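Alpha-/beta-galactoside alpha-2,3-sialyltransferase (Photobacterium phosphoreum, PDB 2ZWI) probably transfers sialic acid from CMP-sialic acid to galactosides through an alpha-2,3 linkage, as a glycosyltransferase of GT-B fold. Local coordinates at residues Phe305-Ile309 and Val325-Pro330; Leu14-Gln19 and Tyr110-Ser114. All coordinates share one frame; numbering follows the deposited sequence.

Contact 1. Residues Phe305-Ile309 and Val325-Pro330. With C5P (cytidine-5'-monophosphate), chain C.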
loop_
_atom_site.group_PDB
_atom_site.type_symbol
_atom_site.label_atom_id
_atom_site.label_comp_id
_atom_site.label_asym_id
_atom_site.label_seq_id
_atom_site.Cartn_x
_atom_site.Cartn_y
_atom_site.Cartn_z
ATOM N N PHE A 305 -6.752 2.979 -6.144
ATOM C CA PHE A 305 -6.469 4.404 -6.215
ATOM C C PHE A 305 -4.997 4.714 -6.513
ATOM O O PHE A 305 -4.705 5.710 -7.165
ATOM C CB PHE A 305 -6.899 5.126 -4.940
ATOM C CG PHE A 305 -7.147 6.604 -5.138
ATOM C CD1 PHE A 305 -8.434 7.080 -5.355
ATOM C CD2 PHE A 305 -6.094 7.514 -5.111
ATOM C CE1 PHE A 305 -8.668 8.445 -5.535
ATOM C CE2 PHE A 305 -6.313 8.876 -5.307
ATOM C CZ PHE A 305 -7.602 9.341 -5.512
ATOM N N GLU A 306 -4.081 3.873 -6.031
ATOM C CA GLU A 306 -2.646 4.073 -6.297
ATOM C C GLU A 306 -2.278 4.031 -7.795
ATOM O O GLU A 306 -1.281 4.631 -8.196
ATOM C CB GLU A 306 -1.733 3.171 -5.441
ATOM C CG GLU A 306 -2.257 1.811 -5.021
ATOM C CD GLU A 306 -3.349 1.905 -3.969
ATOM O OE1 GLU A 306 -3.111 2.349 -2.815
ATOM O OE2 GLU A 306 -4.469 1.547 -4.315
ATOM N N ALA A 307 -3.088 3.355 -8.610
ATOM C CA ALA A 307 -2.947 3.421 -10.073
ATOM C C ALA A 307 -3.231 4.835 -10.611
ATOM O O ALA A 307 -2.539 5.309 -11.518
ATOM C CB ALA A 307 -3.822 2.374 -10.762
ATOM N N LEU A 308 -4.235 5.504 -10.038
ATOM C CA LEU A 308 -4.513 6.905 -10.343
ATOM C C LEU A 308 -3.341 7.793 -9.957
ATOM O O LEU A 308 -2.996 8.735 -10.678
ATOM C CB LEU A 308 -5.766 7.414 -9.613
ATOM C CG LEU A 308 -7.102 6.685 -9.811
ATOM C CD1 LEU A 308 -8.231 7.411 -9.079
ATOM C CD2 LEU A 308 -7.416 6.543 -11.271
ATOM N N ILE A 309 -2.758 7.515 -8.794
ATOM C CA ILE A 309 -1.622 8.295 -8.325
ATOM C C ILE A 309 -0.431 8.114 -9.272
ATOM O O ILE A 309 0.173 9.096 -9.716
ATOM C CB ILE A 309 -1.222 7.943 -6.865
ATOM C CG1 ILE A 309 -2.377 8.250 -5.901
ATOM C CG2 ILE A 309 0.024 8.730 -6.466
ATOM C CD1 ILE A 309 -2.266 7.556 -4.541
ATOM N N VAL A 325 -6.074 4.669 1.218
ATOM C CA VAL A 325 -5.909 5.594 0.072
ATOM C C VAL A 325 -5.251 6.923 0.467
ATOM O O VAL A 325 -4.342 7.404 -0.219
ATOM C CB VAL A 325 -7.269 5.888 -0.631
ATOM C CG1 VAL A 325 -7.164 7.104 -1.562
ATOM C CG2 VAL A 325 -7.744 4.676 -1.403
ATOM N N PHE A 326 -5.701 7.504 1.578
ATOM C CA PHE A 326 -5.190 8.800 2.029
ATOM C C PHE A 326 -3.709 8.776 2.430
ATOM O O PHE A 326 -3.084 9.827 2.473
ATOM C CB PHE A 326 -6.029 9.358 3.188
ATOM C CG PHE A 326 -7.473 9.640 2.833
ATOM C CD1 PHE A 326 -7.842 10.852 2.236
ATOM C CD2 PHE A 326 -8.469 8.710 3.127
ATOM C CE1 PHE A 326 -9.192 11.126 1.930
ATOM C CE2 PHE A 326 -9.809 8.970 2.830
ATOM C CZ PHE A 326 -10.177 10.178 2.222
ATOM N N PHE A 327 -3.158 7.591 2.723
ATOM C CA PHE A 327 -1.732 7.439 3.080
ATOM C C PHE A 327 -0.776 7.572 1.894
ATOM O O PHE A 327 0.379 7.976 2.068
ATOM C CB PHE A 327 -1.479 6.102 3.782
ATOM C CG PHE A 327 -1.959 6.060 5.207
ATOM C CD1 PHE A 327 -1.085 6.337 6.258
ATOM C CD2 PHE A 327 -3.285 5.742 5.502
ATOM C CE1 PHE A 327 -1.533 6.302 7.581
ATOM C CE2 PHE A 327 -3.735 5.706 6.829
ATOM C CZ PHE A 327 -2.858 5.985 7.862
ATOM N N SER A 328 -1.236 7.220 0.698
ATOM C CA SER A 328 -0.387 7.319 -0.496
ATOM C C SER A 328 -0.699 8.551 -1.346
ATOM O O SER A 328 0.028 8.865 -2.297
ATOM C CB SER A 328 -0.482 6.049 -1.343
ATOM O OG SER A 328 -1.806 5.829 -1.777
ATOM N N LEU A 329 -1.780 9.244 -1.002
ATOM C CA LEU A 329 -2.199 10.426 -1.732
ATOM C C LEU A 329 -1.152 11.528 -1.588
ATOM O O LEU A 329 -0.730 11.829 -0.474
ATOM C CB LEU A 329 -3.549 10.908 -1.199
ATOM C CG LEU A 329 -4.333 11.931 -2.009
ATOM C CD1 LEU A 329 -4.768 11.340 -3.332
ATOM C CD2 LEU A 329 -5.524 12.387 -1.214
ATOM N N PRO A 330 -0.704 12.113 -2.716
ATOM C CA PRO A 330 0.228 13.246 -2.614
ATOM C C PRO A 330 -0.376 14.412 -1.831
ATOM O O PRO A 330 -1.580 14.673 -1.942
ATOM C CB PRO A 330 0.463 13.630 -4.075
ATOM C CG PRO A 330 0.185 12.335 -4.847
ATOM C CD PRO A 330 -0.976 11.744 -4.119
HETATM O O3P C5P C . -9.850 1.546 2.614
HETATM P P C5P C . -8.872 0.437 2.690
HETATM O O1P C5P C . -7.878 0.771 3.760
HETATM O O2P C5P C . -9.615 -0.866 2.815
HETATM O "O5'" C5P C . -8.098 0.458 1.291
HETATM C "C5'" C5P C . -7.257 -0.614 0.872
HETATM C "C4'" C5P C . -6.963 -0.412 -0.606
HETATM O "O4'" C5P C . -8.188 -0.399 -1.363
HETATM C "C3'" C5P C . -6.341 0.950 -0.879
HETATM O "O3'" C5P C . -4.928 0.922 -0.719
HETATM C "C2'" C5P C . -6.713 1.201 -2.317
HETATM O "O2'" C5P C . -5.943 0.364 -3.186
HETATM C "C1'" C5P C . -8.104 0.608 -2.390
HETATM N N1 C5P C . -9.211 1.569 -2.289
HETATM C C2 C5P C . -9.566 2.299 -3.444
HETATM N N3 C5P C . -10.608 3.153 -3.415
HETATM C C4 C5P C . -11.314 3.335 -2.280
HETATM C C5 C5P C . -10.995 2.631 -1.125
HETATM C C6 C5P C . -9.919 1.733 -1.156
HETATM O O2 C5P C . -8.904 2.174 -4.497
HETATM N N4 C5P C . -12.359 4.196 -2.300
#

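Contact 2. Residues Leu14-Gln19 and Tyr110-Ser114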
loop_
_atom_site.group_PDB
_atom_site.type_symbol
_atom_site.label_atom_id
_atom_site.label_comp_id
_atom_site.label_asym_id
_atom_site.label_seq_id
_atom_site.Cartn_x
_atom_site.Cartn_y
_atom_site.Cartn_z
ATOM N N LEU A 14 -1.263 -2.309 -3.041
ATOM C CA LEU A 14 -0.254 -1.250 -2.962
ATOM C C LEU A 14 1.150 -1.799 -3.223
ATOM O O LEU A 14 1.843 -1.277 -4.095
ATOM C CB LEU A 14 -0.327 -0.468 -1.640
ATOM C CG LEU A 14 0.893 0.376 -1.208
ATOM C CD1 LEU A 14 1.160 1.545 -2.134
ATOM C CD2 LEU A 14 0.706 0.863 0.227
ATOM N N PRO A 15 1.575 -2.852 -2.484
ATOM C CA PRO A 15 2.888 -3.434 -2.816
ATOM C C PRO A 15 3.006 -3.919 -4.265
ATOM O O PRO A 15 4.066 -3.796 -4.855
ATOM C CB PRO A 15 3.025 -4.601 -1.826
ATOM C CG PRO A 15 2.160 -4.196 -0.655
ATOM C CD PRO A 15 0.970 -3.522 -1.312
ATOM N N THR A 16 1.925 -4.453 -4.834
ATOM C CA THR A 16 1.954 -4.929 -6.201
ATOM C C THR A 16 2.239 -3.767 -7.144
ATOM O O THR A 16 3.126 -3.863 -7.984
ATOM C CB THR A 16 0.637 -5.631 -6.600
ATOM O OG1 THR A 16 0.476 -6.829 -5.828
ATOM C CG2 THR A 16 0.634 -5.972 -8.074
ATOM N N ILE A 17 1.497 -2.672 -6.981
ATOM C CA ILE A 17 1.616 -1.501 -7.860
ATOM C C ILE A 17 3.021 -0.884 -7.778
ATOM O O ILE A 17 3.619 -0.540 -8.804
ATOM C CB ILE A 17 0.510 -0.432 -7.543
ATOM C CG1 ILE A 17 -0.910 -1.005 -7.746
ATOM C CG2 ILE A 17 0.730 0.859 -8.328
ATOM C CD1 ILE A 17 -1.293 -1.342 -9.181
ATOM N N GLN A 18 3.539 -0.752 -6.557
ATOM C CA GLN A 18 4.919 -0.309 -6.334
ATOM C C GLN A 18 5.952 -1.305 -6.894
ATOM O O GLN A 18 6.966 -0.911 -7.477
ATOM C CB GLN A 18 5.164 -0.032 -4.849
ATOM C CG GLN A 18 4.587 1.315 -4.366
ATOM C CD GLN A 18 5.456 2.502 -4.758
ATOM O OE1 GLN A 18 4.981 3.631 -4.870
ATOM N NE2 GLN A 18 6.736 2.252 -4.954
ATOM N N GLN A 19 5.689 -2.597 -6.738
ATOM C CA GLN A 19 6.592 -3.604 -7.297
ATOM C C GLN A 19 6.607 -3.562 -8.821
ATOM O O GLN A 19 7.681 -3.572 -9.418
ATOM C CB GLN A 19 6.266 -5.008 -6.784
ATOM C CG GLN A 19 6.639 -5.261 -5.321
ATOM C CD GLN A 19 6.059 -6.569 -4.815
ATOM O OE1 GLN A 19 5.724 -7.452 -5.603
ATOM N NE2 GLN A 19 5.940 -6.705 -3.502
ATOM N N TYR A 110 7.301 -3.760 1.187
ATOM C CA TYR A 110 6.439 -2.633 0.853
ATOM C C TYR A 110 5.220 -2.625 1.765
ATOM O O TYR A 110 4.539 -3.646 1.874
ATOM C CB TYR A 110 5.977 -2.763 -0.603
ATOM C CG TYR A 110 7.098 -2.632 -1.605
ATOM C CD1 TYR A 110 7.925 -3.719 -1.911
ATOM C CD2 TYR A 110 7.334 -1.421 -2.239
ATOM C CE1 TYR A 110 8.965 -3.591 -2.829
ATOM C CE2 TYR A 110 8.376 -1.283 -3.164
ATOM C CZ TYR A 110 9.175 -2.362 -3.441
ATOM O OH TYR A 110 10.173 -2.203 -4.345
ATOM N N ASP A 111 4.950 -1.493 2.425
ATOM C CA ASP A 111 3.775 -1.369 3.304
ATOM C C ASP A 111 2.501 -1.811 2.591
ATOM O O ASP A 111 2.346 -1.550 1.411
ATOM C CB ASP A 111 3.577 0.086 3.759
ATOM C CG ASP A 111 4.609 0.541 4.778
ATOM O OD1 ASP A 111 5.323 -0.309 5.362
ATOM O OD2 ASP A 111 4.691 1.776 4.986
ATOM N N ASP A 112 1.589 -2.439 3.338
ATOM C CA ASP A 112 0.287 -2.913 2.831
ATOM C C ASP A 112 -0.727 -1.766 2.696
ATOM O O ASP A 112 -1.531 -1.741 1.762
ATOM C CB ASP A 112 -0.227 -4.004 3.790
ATOM C CG ASP A 112 -1.605 -4.534 3.439
ATOM O OD1 ASP A 112 -1.684 -5.601 2.800
ATOM O OD2 ASP A 112 -2.614 -3.911 3.841
ATOM N N GLY A 113 -0.685 -0.825 3.639
ATOM C CA GLY A 113 -1.667 0.250 3.725
ATOM C C GLY A 113 -1.718 0.821 5.130
ATOM O O GLY A 113 -0.687 0.942 5.798
ATOM N N SER A 114 -2.924 1.133 5.589
ATOM C CA SER A 114 -3.130 1.758 6.892
ATOM C C SER A 114 -2.785 0.874 8.104
ATOM O O SER A 114 -2.475 1.396 9.185
ATOM C CB SER A 114 -4.587 2.232 7.008
ATOM O OG SER A 114 -5.456 1.127 7.140
HETATM O O HOH W 1 -2.736 -2.716 -0.455
#

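Contact 1. Residues Phe305-Ile309 and Val325-Pro330
The CMP pocket in the nucleotide-binding half of this GT-B fold is walled here by helix 305-310 and the short helical turn 325-328, with F305 packed against V325 and L329. V325 CG1 lies over one face of the F305 ring in a CH-pi contact, 3.9 Å from the centroid and 22° off the normal. L308 CD1 lies against the opposite face, and like V325 CG1 it is offset toward the rim, so a methyl touches the ring from each side. L329 CD1 comes in obliquely, 3.5 Å from F305 CE2. CG1 of V325 stands anti to its backbone N (chi1 165°), and this leaves CG2 beside that nitrogen, facing the nucleotide 3.5 Å from N1 of the cytosine. F305 N meanwhile donates to the base carbonyl O2 at 2.8 Å, with a bent N-H...O angle of 144°. Next along the helix, E306 bends at chi2 and brings OE1 to 3.1 Å from the ribose O3', which donates to it. Further from the ligand, I309 CD1 reaches S328 OG at 3.3 Å, and its CG2 rests on P330 CD. The S328 hydroxyl turns back to V325 O in a weak hydrogen bond. F305 and V325 also lean on I240 of the central strand 236-240, L329 touches V318 of strand 317-321, and F326 and F327 reach M355 of helix 350-357.

Contact 2. Residues Leu14-Gln19 and Tyr110-Ser114
L14, in the first turn of helix 14-26, runs its side chain along the backbone carbonyls that follow strand 104-110. Its CB lies 3.8 Å from D112 O. With chi1 at 162° the chain swings away from the backbone N, which carries CG past D111 O at 3.6 Å; the branch CD2 comes closest, 3.1 Å from the same oxygen. That carbonyl also faces CG of P15, so two apolar side chains crowd one oxygen. P15 CB also meets Y110 CB at 3.7 Å. In the Rossmann-like N-terminal domain this is where a helix start and a loop come together at the carboxyl ends of the parallel strands: the helix follows strand 3-10, the loop leaves strand 104-110 of the same sheet. A water ties them together, accepting from L14 N and donating to D112 O at 2.7 Å. One helical turn further on, Q19 CG sits over a face of the Y110 ring in a CH-pi contact, 4.2 Å from the centroid, while Q18 CB approaches the ring obliquely. The Q19 amide is turned 60° from the ring plane; OE1 accepts from W36 NE1 and NE2 donates to V9 O. In the loop, D111 holds Y117 and Y160 through its carboxylate, and D112 OD1 takes a bond from N82 ND2.

Overall arrangement
The two contacts belong to different Rossmann-like halves of the GT-B fold and meet across the cleft between them, their centres about 11 Å apart. Contact 1 builds the nucleotide side of the pocket, while contact 2 sets the start of helix 14-26 and the loop after strand 104-110, both at the carboxyl edge of the N-terminal sheet, facing it. E306 joins both: besides reaching the ribose, its OE1 lies 4.1 Å from L14 CB, and its CG is as far from I17 CG1. The closest touch between the contacts is F327 CE2 on S114 CB, at 3.6 Å. S114 N also bonds S324 OG, a CMP-binding hydroxyl, and the L14 side chain comes within about 5 Å of the nucleotide.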